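Local coordinates for Myo-inositol phosphohydrolase (Mitsuokella multacida, PDB 4WU3), which probably removes phosphate groups from inositol polyphosphates such as phytate, as a phosphatase of the PTP-like phytase family, at residues Asp53-Gly67 against Val91-Ile105. The protein carries 2 engineered substitutions. Numbering follows the deposited sequence.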
loop_
_atom_site.group_PDB
_atom_site.type_symbol
_atom_site.label_atom_id
_atom_site.label_comp_id
_atom_site.label_asym_id
_atom_site.label_seq_id
_atom_site.Cartn_x
_atom_site.Cartn_y
_atom_site.Cartn_z
ATOM N N ASP A 53 25.651 8.024 5.360
ATOM C CA ASP A 53 24.559 7.844 6.304
ATOM C C ASP A 53 24.868 8.611 7.588
ATOM O O ASP A 53 24.059 9.416 8.063
ATOM C CB ASP A 53 24.385 6.357 6.656
ATOM C CG ASP A 53 23.861 5.512 5.500
ATOM O OD1 ASP A 53 23.198 6.045 4.591
ATOM O OD2 ASP A 53 24.105 4.286 5.524
ATOM N N ARG A 54 26.045 8.327 8.155
ATOM C CA ARG A 54 26.501 8.951 9.394
ATOM C C ARG A 54 27.983 9.314 9.319
ATOM O O ARG A 54 28.841 8.445 9.166
ATOM C CB ARG A 54 26.303 8.010 10.589
ATOM C CG ARG A 54 24.888 7.473 10.776
ATOM C CD ARG A 54 23.898 8.586 11.042
ATOM N NE ARG A 54 24.137 9.179 12.348
ATOM C CZ ARG A 54 23.466 10.212 12.837
ATOM N NH1 ARG A 54 22.498 10.777 12.139
ATOM N NH2 ARG A 54 23.758 10.670 14.040
ATOM N N ALA A 55 28.267 10.607 9.432
ATOM C CA ALA A 55 29.625 11.086 9.590
ATOM C C ALA A 55 30.122 10.552 10.916
ATOM O O ALA A 55 29.337 10.376 11.840
ATOM C CB ALA A 55 29.658 12.615 9.574
ATOM N N ASP A 56 31.419 10.296 11.017
ATOM C CA ASP A 56 31.975 9.663 12.206
ATOM C C ASP A 56 32.236 10.668 13.321
ATOM O O ASP A 56 33.216 11.405 13.288
ATOM C CB ASP A 56 33.269 8.928 11.877
ATOM C CG ASP A 56 33.551 7.814 12.848
ATOM O OD1 ASP A 56 32.660 7.513 13.680
ATOM O OD2 ASP A 56 34.649 7.229 12.783
ATOM N N VAL A 57 31.359 10.662 14.320
ATOM C CA VAL A 57 31.370 11.670 15.369
ATOM C C VAL A 57 31.179 11.001 16.719
ATOM O O VAL A 57 30.372 10.087 16.840
ATOM C CB VAL A 57 30.232 12.674 15.164
ATOM C CG1 VAL A 57 30.272 13.739 16.240
ATOM C CG2 VAL A 57 30.319 13.310 13.788
ATOM N N ASN A 58 31.920 11.447 17.730
ATOM C CA ASN A 58 31.810 10.863 19.068
ATOM C C ASN A 58 30.543 11.326 19.784
ATOM O O ASN A 58 30.542 12.337 20.471
ATOM C CB ASN A 58 33.041 11.201 19.903
ATOM C CG ASN A 58 32.950 10.669 21.318
ATOM O OD1 ASN A 58 32.206 9.730 21.598
ATOM N ND2 ASN A 58 33.717 11.265 22.222
ATOM N N GLN A 59 29.462 10.578 19.616
ATOM C CA GLN A 59 28.179 10.972 20.182
ATOM C C GLN A 59 27.188 9.824 20.053
ATOM O O GLN A 59 27.387 8.907 19.250
ATOM C CB GLN A 59 27.631 12.189 19.440
ATOM C CG GLN A 59 27.238 11.872 18.003
ATOM C CD GLN A 59 26.715 13.072 17.238
ATOM O OE1 GLN A 59 26.564 14.163 17.786
ATOM N NE2 GLN A 59 26.444 12.873 15.949
ATOM N N LEU A 60 26.116 9.872 20.836
ATOM C CA LEU A 60 25.000 8.976 20.621
ATOM C C LEU A 60 24.348 9.364 19.302
ATOM O O LEU A 60 24.280 10.545 18.965
ATOM C CB LEU A 60 23.990 9.091 21.756
ATOM C CG LEU A 60 24.390 8.503 23.100
ATOM C CD1 LEU A 60 23.264 8.702 24.100
ATOM C CD2 LEU A 60 24.727 7.023 22.977
ATOM N N PRO A 61 23.862 8.373 18.546
ATOM C CA PRO A 61 23.252 8.683 17.266
ATOM C C PRO A 61 21.848 9.247 17.386
ATOM O O PRO A 61 21.273 9.294 18.464
ATOM C CB PRO A 61 23.210 7.336 16.566
ATOM C CG PRO A 61 23.085 6.344 17.670
ATOM C CD PRO A 61 23.855 6.926 18.829
ATOM N N ARG A 62 21.326 9.657 16.238
ATOM C CA ARG A 62 19.982 10.166 16.061
ATOM C C ARG A 62 18.916 9.241 16.639
ATOM O O ARG A 62 18.946 8.031 16.434
ATOM C CB ARG A 62 19.761 10.356 14.554
ATOM C CG ARG A 62 18.369 10.785 14.124
ATOM C CD ARG A 62 18.301 10.845 12.609
ATOM N NE ARG A 62 17.011 11.333 12.128
ATOM C CZ ARG A 62 16.555 11.135 10.898
ATOM N NH1 ARG A 62 17.279 10.458 10.018
ATOM N NH2 ARG A 62 15.377 11.614 10.547
ATOM N N ASN A 63 17.979 9.834 17.372
ATOM C CA ASN A 63 16.829 9.119 17.911
ATOM C C ASN A 63 17.190 7.978 18.835
ATOM O O ASN A 63 16.431 7.022 18.966
ATOM C CB ASN A 63 15.943 8.603 16.766
ATOM C CG ASN A 63 15.178 9.720 16.099
ATOM O OD1 ASN A 63 14.747 10.664 16.768
ATOM N ND2 ASN A 63 15.028 9.643 14.777
ATOM N N PHE A 64 18.337 8.070 19.485
ATOM C CA PHE A 64 18.702 7.050 20.450
ATOM C C PHE A 64 17.730 7.064 21.634
ATOM O O PHE A 64 17.396 8.120 22.159
ATOM C CB PHE A 64 20.119 7.254 20.977
ATOM C CG PHE A 64 20.500 6.250 22.020
ATOM C CD1 PHE A 64 21.047 5.028 21.658
ATOM C CD2 PHE A 64 20.261 6.500 23.353
ATOM C CE1 PHE A 64 21.363 4.088 22.612
ATOM C CE2 PHE A 64 20.579 5.562 24.309
ATOM C CZ PHE A 64 21.125 4.354 23.939
ATOM N N ARG A 65 17.281 5.894 22.061
ATOM C CA ARG A 65 16.559 5.800 23.323
ATOM C C ARG A 65 16.732 4.427 23.922
ATOM O O ARG A 65 16.991 3.457 23.217
ATOM C CB ARG A 65 15.070 6.108 23.161
ATOM C CG ARG A 65 14.265 5.070 22.379
ATOM C CD ARG A 65 14.369 5.304 20.880
ATOM N NE ARG A 65 13.240 4.741 20.150
ATOM C CZ ARG A 65 13.100 4.810 18.829
ATOM N NH1 ARG A 65 14.017 5.403 18.089
ATOM N NH2 ARG A 65 12.049 4.280 18.244
ATOM N N MET A 66 16.629 4.369 25.242
ATOM C CA MET A 66 16.600 3.112 25.948
ATOM C C MET A 66 15.181 2.880 26.430
ATOM O O MET A 66 14.425 3.821 26.625
ATOM C CB MET A 66 17.573 3.142 27.116
ATOM C CG MET A 66 19.010 2.941 26.661
ATOM S SD MET A 66 20.195 3.311 27.937
ATOM C CE MET A 66 19.713 2.194 29.249
ATOM N N GLY A 67 14.822 1.617 26.602
ATOM C CA GLY A 67 13.478 1.262 27.020
ATOM C C GLY A 67 13.118 1.820 28.374
ATOM O O GLY A 67 11.936 2.004 28.685
ATOM N N VAL A 91 16.778 -3.071 26.468
ATOM C CA VAL A 91 16.604 -2.754 25.088
ATOM C C VAL A 91 16.977 -1.297 24.824
ATOM O O VAL A 91 16.762 -0.430 25.677
ATOM C CB VAL A 91 15.139 -3.016 24.693
ATOM C CG1 VAL A 91 14.240 -1.882 25.166
ATOM C CG2 VAL A 91 15.029 -3.190 23.196
ATOM N N SER A 92 17.559 -1.037 23.657
ATOM C CA SER A 92 17.723 0.343 23.175
ATOM C C SER A 92 17.486 0.372 21.672
ATOM O O SER A 92 17.296 -0.671 21.057
ATOM C CB SER A 92 19.102 0.925 23.527
ATOM O OG SER A 92 20.152 0.121 23.021
ATOM N N ALA A 93 17.472 1.574 21.098
ATOM C CA ALA A 93 17.184 1.762 19.681
ATOM C C ALA A 93 17.695 3.114 19.183
ATOM O O ALA A 93 17.944 4.032 19.972
ATOM C CB ALA A 93 15.686 1.651 19.436
ATOM N N SER A 94 17.844 3.234 17.870
ATOM C CA SER A 94 18.357 4.462 17.274
ATOM C C SER A 94 18.332 4.373 15.779
ATOM O O SER A 94 17.975 3.346 15.212
ATOM C CB SER A 94 19.813 4.703 17.688
ATOM O OG SER A 94 20.660 3.716 17.120
ATOM N N SER A 95 18.737 5.479 15.156
ATOM C CA SER A 95 19.103 5.524 13.756
ATOM C C SER A 95 20.339 4.676 13.515
ATOM O O SER A 95 20.959 4.169 14.447
ATOM C CB SER A 95 19.483 6.951 13.389
ATOM O OG SER A 95 20.763 7.276 13.941
ATOM N N CYS A 96 20.743 4.578 12.259
ATOM C CA CYS A 96 22.000 3.960 11.976
ATOM C C CYS A 96 23.083 4.805 12.633
ATOM O O CYS A 96 22.845 5.952 13.000
ATOM C CB CYS A 96 22.210 3.806 10.468
ATOM S SG CYS A 96 22.216 5.328 9.518
ATOM N N PHE A 97 24.262 4.213 12.794
ATOM C CA PHE A 97 25.352 4.806 13.557
ATOM C C PHE A 97 26.699 4.664 12.845
ATOM O O PHE A 97 26.969 3.656 12.165
ATOM C CB PHE A 97 25.443 4.166 14.961
ATOM C CG PHE A 97 25.265 2.659 14.974
ATOM C CD1 PHE A 97 26.269 1.819 14.518
ATOM C CD2 PHE A 97 24.091 2.087 15.455
ATOM C CE1 PHE A 97 26.101 0.444 14.524
ATOM C CE2 PHE A 97 23.922 0.709 15.476
ATOM C CZ PHE A 97 24.926 -0.114 15.005
ATOM N N SER A 98 27.539 5.689 12.998
ATOM C CA SER A 98 28.947 5.596 12.639
ATOM C C SER A 98 29.658 4.736 13.675
ATOM O O SER A 98 29.069 4.322 14.680
ATOM C CB SER A 98 29.592 6.987 12.600
ATOM O OG SER A 98 29.883 7.446 13.910
ATOM N N GLU A 99 30.933 4.466 13.448
ATOM C CA GLU A 99 31.689 3.647 14.390
ATOM C C GLU A 99 31.817 4.321 15.765
ATOM O O GLU A 99 31.628 3.683 16.790
ATOM C CB GLU A 99 33.071 3.353 13.824
ATOM C CG GLU A 99 33.835 2.308 14.600
ATOM C CD GLU A 99 35.148 1.950 13.930
ATOM O OE1 GLU A 99 35.741 2.839 13.287
ATOM O OE2 GLU A 99 35.591 0.794 14.051
ATOM N N LYS A 100 32.148 5.609 15.790
ATOM C CA LYS A 100 32.216 6.338 17.059
ATOM C C LYS A 100 30.854 6.409 17.758
ATOM O O LYS A 100 30.779 6.445 18.990
ATOM C CB LYS A 100 32.770 7.747 16.853
ATOM C CG LYS A 100 34.242 7.783 16.464
ATOM C CD LYS A 100 34.775 9.207 16.410
ATOM C CE LYS A 100 36.138 9.265 15.737
ATOM N NZ LYS A 100 37.133 8.485 16.506
ATOM N N GLU A 101 29.770 6.431 16.988
ATOM C CA GLU A 101 28.441 6.432 17.612
ATOM C C GLU A 101 28.140 5.065 18.222
ATOM O O GLU A 101 27.525 4.973 19.283
ATOM C CB GLU A 101 27.359 6.859 16.616
ATOM C CG GLU A 101 27.472 8.326 16.213
ATOM C CD GLU A 101 26.569 8.713 15.059
ATOM O OE1 GLU A 101 26.320 7.876 14.156
ATOM O OE2 GLU A 101 26.124 9.885 15.056
ATOM N N LEU A 102 28.591 3.998 17.572
ATOM C CA LEU A 102 28.453 2.673 18.169
ATOM C C LEU A 102 29.234 2.629 19.483
ATOM O O LEU A 102 28.737 2.128 20.499
ATOM C CB LEU A 102 28.932 1.568 17.227
ATOM C CG LEU A 102 28.956 0.153 17.826
ATOM C CD1 LEU A 102 27.565 -0.313 18.226
ATOM C CD2 LEU A 102 29.583 -0.857 16.883
ATOM N N GLU A 103 30.449 3.172 19.465
ATOM C CA GLU A 103 31.295 3.177 20.664
ATOM C C GLU A 103 30.587 3.908 21.809
ATOM O O GLU A 103 30.596 3.441 22.953
ATOM C CB GLU A 103 32.668 3.776 20.354
ATOM C CG GLU A 103 33.564 2.813 19.583
ATOM C CD GLU A 103 34.688 3.502 18.822
ATOM O OE1 GLU A 103 34.969 4.695 19.074
ATOM O OE2 GLU A 103 35.294 2.839 17.957
ATOM N N ALA A 104 29.929 5.018 21.490
ATOM C CA ALA A 104 29.130 5.732 22.476
ATOM C C ALA A 104 27.954 4.886 22.984
ATOM O O ALA A 104 27.626 4.921 24.180
ATOM C CB ALA A 104 28.620 7.039 21.900
ATOM N N ILE A 105 27.310 4.140 22.083
ATOM C CA ILE A 105 26.223 3.234 22.492
ATOM C C ILE A 105 26.731 2.138 23.441
ATOM O O ILE A 105 26.159 1.897 24.495
ATOM C CB ILE A 105 25.554 2.562 21.282
ATOM C CG1 ILE A 105 24.763 3.591 20.469
ATOM C CG2 ILE A 105 24.646 1.442 21.756
ATOM C CD1 ILE A 105 24.145 3.039 19.202
HETATM O O HOH W 1 26.959 11.342 12.590
HETATM O O HOH W 2 35.988 5.503 14.207
HETATM O O HOH W 3 32.334 7.159 20.931
#
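In this PTP-like domain, bends at chi2 (-62°) and chi3 (-69°) fold Arg54 back across Glu101, whose own chain runs extended beyond CG, and the two side chains cross at about a right angle. The guanidinium grips the carboxylate side-on and nearly coplanar: Arg54 NE donates almost straight to the syn lone pair of Glu101 OE1 (3.1 Å), and Arg54 NH2 completes the salt bridge to Glu101 OE2 (2.7 Å). Glu101 also closes a capping box at the start of helix 99-108, its OE1 accepting from Ser98 N (2.8 Å) while Ser98 OG takes Glu101 N. Lying alongside, Gln59 NE2 donates to the anti lone pair of Glu101 OE2 at 3.1 Å. Four N-H groups thus hold this buried carboxylate, and an alanine here would probably leave the Arg54 guanidinium without its countercharge and Ser98 N without its acceptor. At the helix start, Asp56 OD1 accepts from Ser98 OG and, on its syn lone pair, from Lys100 N, the latter at 2.9 Å. Pro61 wedges between Ser94, Ser95 and Ile105, its CG 3.8 Å from Ile105 CD1. Beyond the type II turn Pro61-Phe64, strand 65-66 pairs antiparallel with strand 91-94 at the edge of the mixed sheet; Ser92 and Ser94 both reach His239 on the neighbouring strand. Arg65 NH1 bonds Asn63 O and Gly245 O, and Ala93 CB sits over one face of the Arg65 guanidinium, 4.0 Å from NE.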